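Local coordinates for B-type Cna protein (Enterococcus faecium, PDB 6FWY) that is of unknown function but carries a thioester domain through which this cell-wall-linked surface protein may bind covalently to host targets, as related bacterial adhesins do, at residues L189-A194 with T210-K215; F220-P225 with L233-T238. One frame throughout, in Å; residues are numbered along the deposited sequence.

Contact 1. Residues L189-A194 with T210-K215; sequences LTFTSA and TNNTVK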
loop_
_atom_site.group_PDB
_atom_site.type_symbol
_atom_site.label_atom_id
_atom_site.label_comp_id
_atom_site.label_asym_id
_atom_site.label_seq_id
_atom_site.Cartn_x
_atom_site.Cartn_y
_atom_site.Cartn_z
ATOM N N LEU A 189 2.144 -15.261 -18.060
ATOM C CA LEU A 189 1.979 -14.858 -19.453
ATOM C C LEU A 189 0.664 -15.371 -20.025
ATOM O O LEU A 189 0.306 -16.520 -19.796
ATOM C CB LEU A 189 3.164 -15.367 -20.283
ATOM C CG LEU A 189 4.553 -14.948 -19.793
ATOM C CD1 LEU A 189 5.596 -15.394 -20.793
ATOM C CD2 LEU A 189 4.643 -13.419 -19.608
ATOM N N THR A 190 -0.055 -14.511 -20.741
ATOM C CA THR A 190 -1.246 -14.892 -21.493
ATOM C C THR A 190 -1.003 -14.539 -22.947
ATOM O O THR A 190 -0.691 -13.394 -23.279
ATOM C CB THR A 190 -2.512 -14.154 -21.000
ATOM O OG1 THR A 190 -2.825 -14.600 -19.682
ATOM C CG2 THR A 190 -3.733 -14.457 -21.870
ATOM N N PHE A 191 -1.156 -15.530 -23.819
ATOM C CA PHE A 191 -0.998 -15.325 -25.258
ATOM C C PHE A 191 -2.332 -14.948 -25.867
ATOM O O PHE A 191 -3.330 -15.636 -25.667
ATOM C CB PHE A 191 -0.354 -16.543 -25.899
ATOM C CG PHE A 191 1.079 -16.709 -25.482
ATOM C CD1 PHE A 191 2.098 -16.054 -26.142
ATOM C CD2 PHE A 191 1.384 -17.466 -24.369
ATOM C CE1 PHE A 191 3.412 -16.163 -25.715
ATOM C CE2 PHE A 191 2.703 -17.594 -23.918
ATOM C CZ PHE A 191 3.719 -16.930 -24.590
ATOM N N THR A 192 -2.340 -13.824 -26.573
ATOM C CA THR A 192 -3.563 -13.227 -27.109
ATOM C C THR A 192 -3.763 -13.510 -28.590
ATOM O O THR A 192 -4.758 -13.089 -29.159
ATOM C CB THR A 192 -3.566 -11.712 -26.855
ATOM O OG1 THR A 192 -2.327 -11.158 -27.313
ATOM C CG2 THR A 192 -3.703 -11.435 -25.363
ATOM N N SER A 193 -2.826 -14.238 -29.197
ATOM C CA SER A 193 -2.968 -14.794 -30.540
ATOM C C SER A 193 -2.554 -16.259 -30.509
ATOM O O SER A 193 -2.157 -16.787 -29.470
ATOM C CB SER A 193 -2.082 -14.041 -31.526
ATOM O OG SER A 193 -0.705 -14.244 -31.252
ATOM N N ALA A 194 -2.659 -16.906 -31.667
ATOM C CA ALA A 194 -2.204 -18.273 -31.868
ATOM C C ALA A 194 -0.724 -18.441 -31.536
ATOM O O ALA A 194 0.099 -17.634 -31.947
ATOM C CB ALA A 194 -2.478 -18.701 -33.305
ATOM N N THR A 210 7.667 -24.051 -18.188
ATOM C CA THR A 210 6.529 -24.834 -18.737
ATOM C C THR A 210 5.180 -24.511 -18.083
ATOM O O THR A 210 4.163 -25.075 -18.470
ATOM C CB THR A 210 6.771 -26.348 -18.619
ATOM O OG1 THR A 210 7.071 -26.675 -17.263
ATOM C CG2 THR A 210 7.949 -26.782 -19.482
ATOM N N ASN A 211 5.178 -23.594 -17.109
ATOM C CA ASN A 211 3.968 -23.215 -16.395
ATOM C C ASN A 211 3.570 -21.741 -16.684
ATOM O O ASN A 211 2.815 -21.154 -15.941
ATOM C CB ASN A 211 4.149 -23.499 -14.896
ATOM C CG ASN A 211 5.209 -22.604 -14.225
ATOM O OD1 ASN A 211 5.865 -21.774 -14.859
ATOM N ND2 ASN A 211 5.384 -22.799 -12.933
ATOM N N ASN A 212 4.097 -21.186 -17.775
ATOM C CA ASN A 212 3.873 -19.789 -18.223
ATOM C C ASN A 212 4.162 -18.703 -17.180
ATOM O O ASN A 212 3.631 -17.599 -17.282
ATOM C CB ASN A 212 2.453 -19.607 -18.812
ATOM C CG ASN A 212 2.314 -20.204 -20.208
ATOM O OD1 ASN A 212 1.565 -21.157 -20.391
ATOM N ND2 ASN A 212 3.079 -19.699 -21.180
ATOM N N THR A 213 5.040 -18.985 -16.216
ATOM C CA THR A 213 5.309 -18.064 -15.110
ATOM C C THR A 213 6.738 -17.527 -15.201
ATOM O O THR A 213 7.655 -18.277 -15.467
ATOM C CB THR A 213 5.037 -18.751 -13.758
ATOM O OG1 THR A 213 3.720 -19.305 -13.778
ATOM C CG2 THR A 213 5.131 -17.757 -12.585
ATOM N N VAL A 214 6.902 -16.221 -15.008
ATOM C CA VAL A 214 8.206 -15.547 -15.080
ATOM C C VAL A 214 8.463 -14.772 -13.798
ATOM O O VAL A 214 7.528 -14.440 -13.051
ATOM C CB VAL A 214 8.336 -14.600 -16.299
ATOM C CG1 VAL A 214 8.153 -15.357 -17.599
ATOM C CG2 VAL A 214 7.325 -13.455 -16.253
ATOM N N LYS A 215 9.730 -14.483 -13.549
ATOM C CA LYS A 215 10.117 -13.693 -12.398
ATOM C C LYS A 215 10.041 -12.212 -12.732
ATOM O O LYS A 215 10.125 -11.842 -13.884
ATOM C CB LYS A 215 11.521 -14.089 -11.947
ATOM C CG LYS A 215 11.525 -15.431 -11.242
ATOM C CD LYS A 215 12.878 -16.120 -11.348
ATOM C CE LYS A 215 13.041 -17.212 -10.300
ATOM N NZ LYS A 215 13.536 -16.655 -8.996
#
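Leu189 and Asn212 form a backbone link of an antiparallel beta ladder, where the end of strand 185-191 meets the turn leading into the short strand 213-215. Leu189 N donates to Asn212 O at 2.9 Å, a nearly straight bond (N-H...O 175°). The residues before Thr213 do not follow strand geometry: Asn212 has positive phi and psi, and the Asn211 side chain curls forward over the turn. Asn211 OD1 accepts from Thr213 N at 3.2 Å, an Asx turn, while Thr213 OG1 returns a hydrogen bond to Asn211 O at 3.0 Å. Together these two bonds brace the bend from which Asn212 presents its carbonyl to Leu189. CG of Asn212 is turned away from its own carbonyl carbon (chi1 -75°), which carries the amide toward Phe191. There ND2 approaches the rim of the ring rather than a face, 3.5 Å from Phe191 CE2 and close to the ring plane, with amide and ring planes 61° apart. Apolar contact is slight: Leu189 CD1 touches Val214 CG1 at 4.1 Å, the two side chains crossing at about a right angle. The ladder continues through backbone bonding of Val214 with Ala187, and along its other edge strand 185-191 pairs with strand 231-250 through Thr190 and Lys236. From the facing sheet, Ile201 of strand 200-203 packs on Leu189, Phe191 and Asn212, and Phe220 of strand 218-225 covers Leu189 and Val214.

Contact 2. Residues F220-P225 with L233-T238; sequences FTIKVP and LSFKGT
Ile222 and Phe235 interlock across the core of a beta sandwich, where strand 218-225 of a five-stranded antiparallel sheet faces strand 231-250 of the larger sheet. The two segments run roughly antiparallel (157°) with axes 11.1 Å apart at their closest, so no backbone hydrogen bond joins them and side chains fill the gap. The main bump is the Ile222 tip. With chi2 at 174° its chain is extended, and CD1 comes down over one face of the Phe235 ring, 3.9 Å from the centroid. This CH-pi contact is off-centre, lying toward CE1, which Ile222 CD1 meets at a tight 3.4 Å. The other branch of the isoleucine, CG2, rests against Leu233 CD2 at 4.3 Å, so the fork of Ile222 straddles two successive inward-pointing residues of the opposing strand. The Phe235 ring stands as a ridge reaching toward strand 218-225; Phe220 meets it obliquely from the same side of its plane as Ile222 CD1, farther along at the CE2 corner. Tyr177 meets Phe235 edge-to-face, and Leu273 of strand 258-277 also packs on it; Met199, in a loop, touches both Ile222 and Leu233. Phe220 and Phe235 approach from opposite directions, and the contact falls at the rim of the Phe220 ring, near its plane, where Phe220 CZ lies 3.9 Å from Phe235 CE2.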
loop_
_atom_site.group_PDB
_atom_site.type_symbol
_atom_site.label_atom_id
_atom_site.label_comp_id
_atom_site.label_asym_id
_atom_site.label_seq_id
_atom_site.Cartn_x
_atom_site.Cartn_y
_atom_site.Cartn_z
ATOM N N PHE A 220 13.226 -13.130 -19.502
ATOM C CA PHE A 220 12.893 -14.406 -20.099
ATOM C C PHE A 220 13.027 -14.309 -21.603
ATOM O O PHE A 220 13.112 -13.229 -22.154
ATOM C CB PHE A 220 11.484 -14.882 -19.697
ATOM C CG PHE A 220 10.387 -14.000 -20.165
ATOM C CD1 PHE A 220 9.827 -14.174 -21.426
ATOM C CD2 PHE A 220 9.905 -12.995 -19.357
ATOM C CE1 PHE A 220 8.839 -13.320 -21.885
ATOM C CE2 PHE A 220 8.882 -12.166 -19.775
ATOM C CZ PHE A 220 8.359 -12.318 -21.057
ATOM N N THR A 221 13.032 -15.465 -22.254
ATOM C CA THR A 221 13.188 -15.568 -23.700
ATOM C C THR A 221 12.100 -16.476 -24.267
ATOM O O THR A 221 11.857 -17.551 -23.739
ATOM C CB THR A 221 14.608 -16.038 -24.049
ATOM O OG1 THR A 221 15.542 -15.041 -23.632
ATOM C CG2 THR A 221 14.778 -16.251 -25.544
ATOM N N ILE A 222 11.430 -16.005 -25.314
ATOM C CA ILE A 222 10.498 -16.795 -26.102
ATOM C C ILE A 222 11.253 -17.289 -27.335
ATOM O O ILE A 222 11.984 -16.523 -27.962
ATOM C CB ILE A 222 9.246 -15.976 -26.516
ATOM C CG1 ILE A 222 8.458 -15.587 -25.269
ATOM C CG2 ILE A 222 8.348 -16.776 -27.462
ATOM C CD1 ILE A 222 7.290 -14.669 -25.507
ATOM N N LYS A 223 11.067 -18.566 -27.668
ATOM C CA LYS A 223 11.736 -19.188 -28.808
ATOM C C LYS A 223 10.726 -19.778 -29.775
ATOM O O LYS A 223 9.873 -20.557 -29.376
ATOM C CB LYS A 223 12.703 -20.260 -28.324
ATOM C CG LYS A 223 13.752 -19.710 -27.371
ATOM C CD LYS A 223 15.000 -20.547 -27.339
ATOM C CE LYS A 223 16.012 -19.951 -26.381
ATOM N NZ LYS A 223 17.330 -20.611 -26.414
ATOM N N VAL A 224 10.838 -19.401 -31.040
ATOM C CA VAL A 224 9.902 -19.788 -32.091
ATOM C C VAL A 224 10.725 -20.552 -33.123
ATOM O O VAL A 224 11.702 -20.011 -33.627
ATOM C CB VAL A 224 9.233 -18.546 -32.738
ATOM C CG1 VAL A 224 8.304 -18.941 -33.885
ATOM C CG2 VAL A 224 8.464 -17.743 -31.686
ATOM N N PRO A 225 10.347 -21.810 -33.432
ATOM C CA PRO A 225 11.155 -22.577 -34.402
ATOM C C PRO A 225 11.314 -21.866 -35.748
ATOM O O PRO A 225 10.346 -21.292 -36.260
ATOM C CB PRO A 225 10.367 -23.877 -34.559
ATOM C CG PRO A 225 9.583 -24.021 -33.316
ATOM C CD PRO A 225 9.233 -22.620 -32.891
ATOM N N LEU A 233 3.304 -13.074 -33.108
ATOM C CA LEU A 233 2.738 -13.603 -31.891
ATOM C C LEU A 233 2.539 -12.408 -30.967
ATOM O O LEU A 233 3.386 -11.524 -30.923
ATOM C CB LEU A 233 3.767 -14.556 -31.282
ATOM C CG LEU A 233 3.531 -15.134 -29.914
ATOM C CD1 LEU A 233 2.225 -15.931 -29.929
ATOM C CD2 LEU A 233 4.709 -16.036 -29.586
ATOM N N SER A 234 1.438 -12.370 -30.229
ATOM C CA SER A 234 1.235 -11.311 -29.238
ATOM C C SER A 234 0.931 -11.896 -27.869
ATOM O O SER A 234 0.347 -12.959 -27.757
ATOM C CB SER A 234 0.150 -10.325 -29.701
ATOM O OG SER A 234 -1.116 -10.949 -29.787
ATOM N N PHE A 235 1.360 -11.198 -26.822
ATOM C CA PHE A 235 1.104 -11.627 -25.439
ATOM C C PHE A 235 1.132 -10.462 -24.456
ATOM O O PHE A 235 1.513 -9.344 -24.809
ATOM C CB PHE A 235 2.109 -12.710 -25.013
ATOM C CG PHE A 235 3.526 -12.221 -24.840
ATOM C CD1 PHE A 235 4.379 -12.102 -25.924
ATOM C CD2 PHE A 235 4.013 -11.905 -23.580
ATOM C CE1 PHE A 235 5.688 -11.640 -25.762
ATOM C CE2 PHE A 235 5.317 -11.451 -23.399
ATOM C CZ PHE A 235 6.156 -11.319 -24.491
ATOM N N LYS A 236 0.714 -10.755 -23.229
ATOM C CA LYS A 236 0.879 -9.855 -22.086
ATOM C C LYS A 236 1.257 -10.684 -20.865
ATOM O O LYS A 236 1.130 -11.913 -20.867
ATOM C CB LYS A 236 -0.407 -9.081 -21.784
ATOM C CG LYS A 236 -1.608 -9.950 -21.479
ATOM C CD LYS A 236 -2.740 -9.265 -20.769
ATOM C CE LYS A 236 -3.779 -10.307 -20.372
ATOM N NZ LYS A 236 -5.046 -9.669 -19.906
ATOM N N GLY A 237 1.690 -9.990 -19.823
ATOM C CA GLY A 237 1.934 -10.574 -18.518
ATOM C C GLY A 237 0.926 -10.029 -17.541
ATOM O O GLY A 237 0.467 -8.904 -17.705
ATOM N N THR A 238 0.587 -10.828 -16.532
ATOM C CA THR A 238 -0.226 -10.370 -15.400
ATOM C C THR A 238 0.590 -10.626 -14.141
ATOM O O THR A 238 0.745 -11.767 -13.717
ATOM C CB THR A 238 -1.580 -11.117 -15.301
ATOM O OG1 THR A 238 -2.343 -10.909 -16.504
ATOM C CG2 THR A 238 -2.384 -10.625 -14.107
#

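The two contacts, with centres about 7 Å apart, hold the same beta sandwich in different ways. Contact 1 works within one sheet and is partly buried; a backbone bond and an amide beside a ring reflect its place at the end of a ladder. Contact 2 joins the two sheets and is buried, apolar throughout. They share strand neighbours: 185-191 lies beside 231-250, and a probable hydrogen bond between Thr192 OG1 and Ser234 OG bridges the contacts. In sequence they come in series, strand 213-215 being followed by strand 218-225, so the chain passes from the larger sheet into the facing one between them.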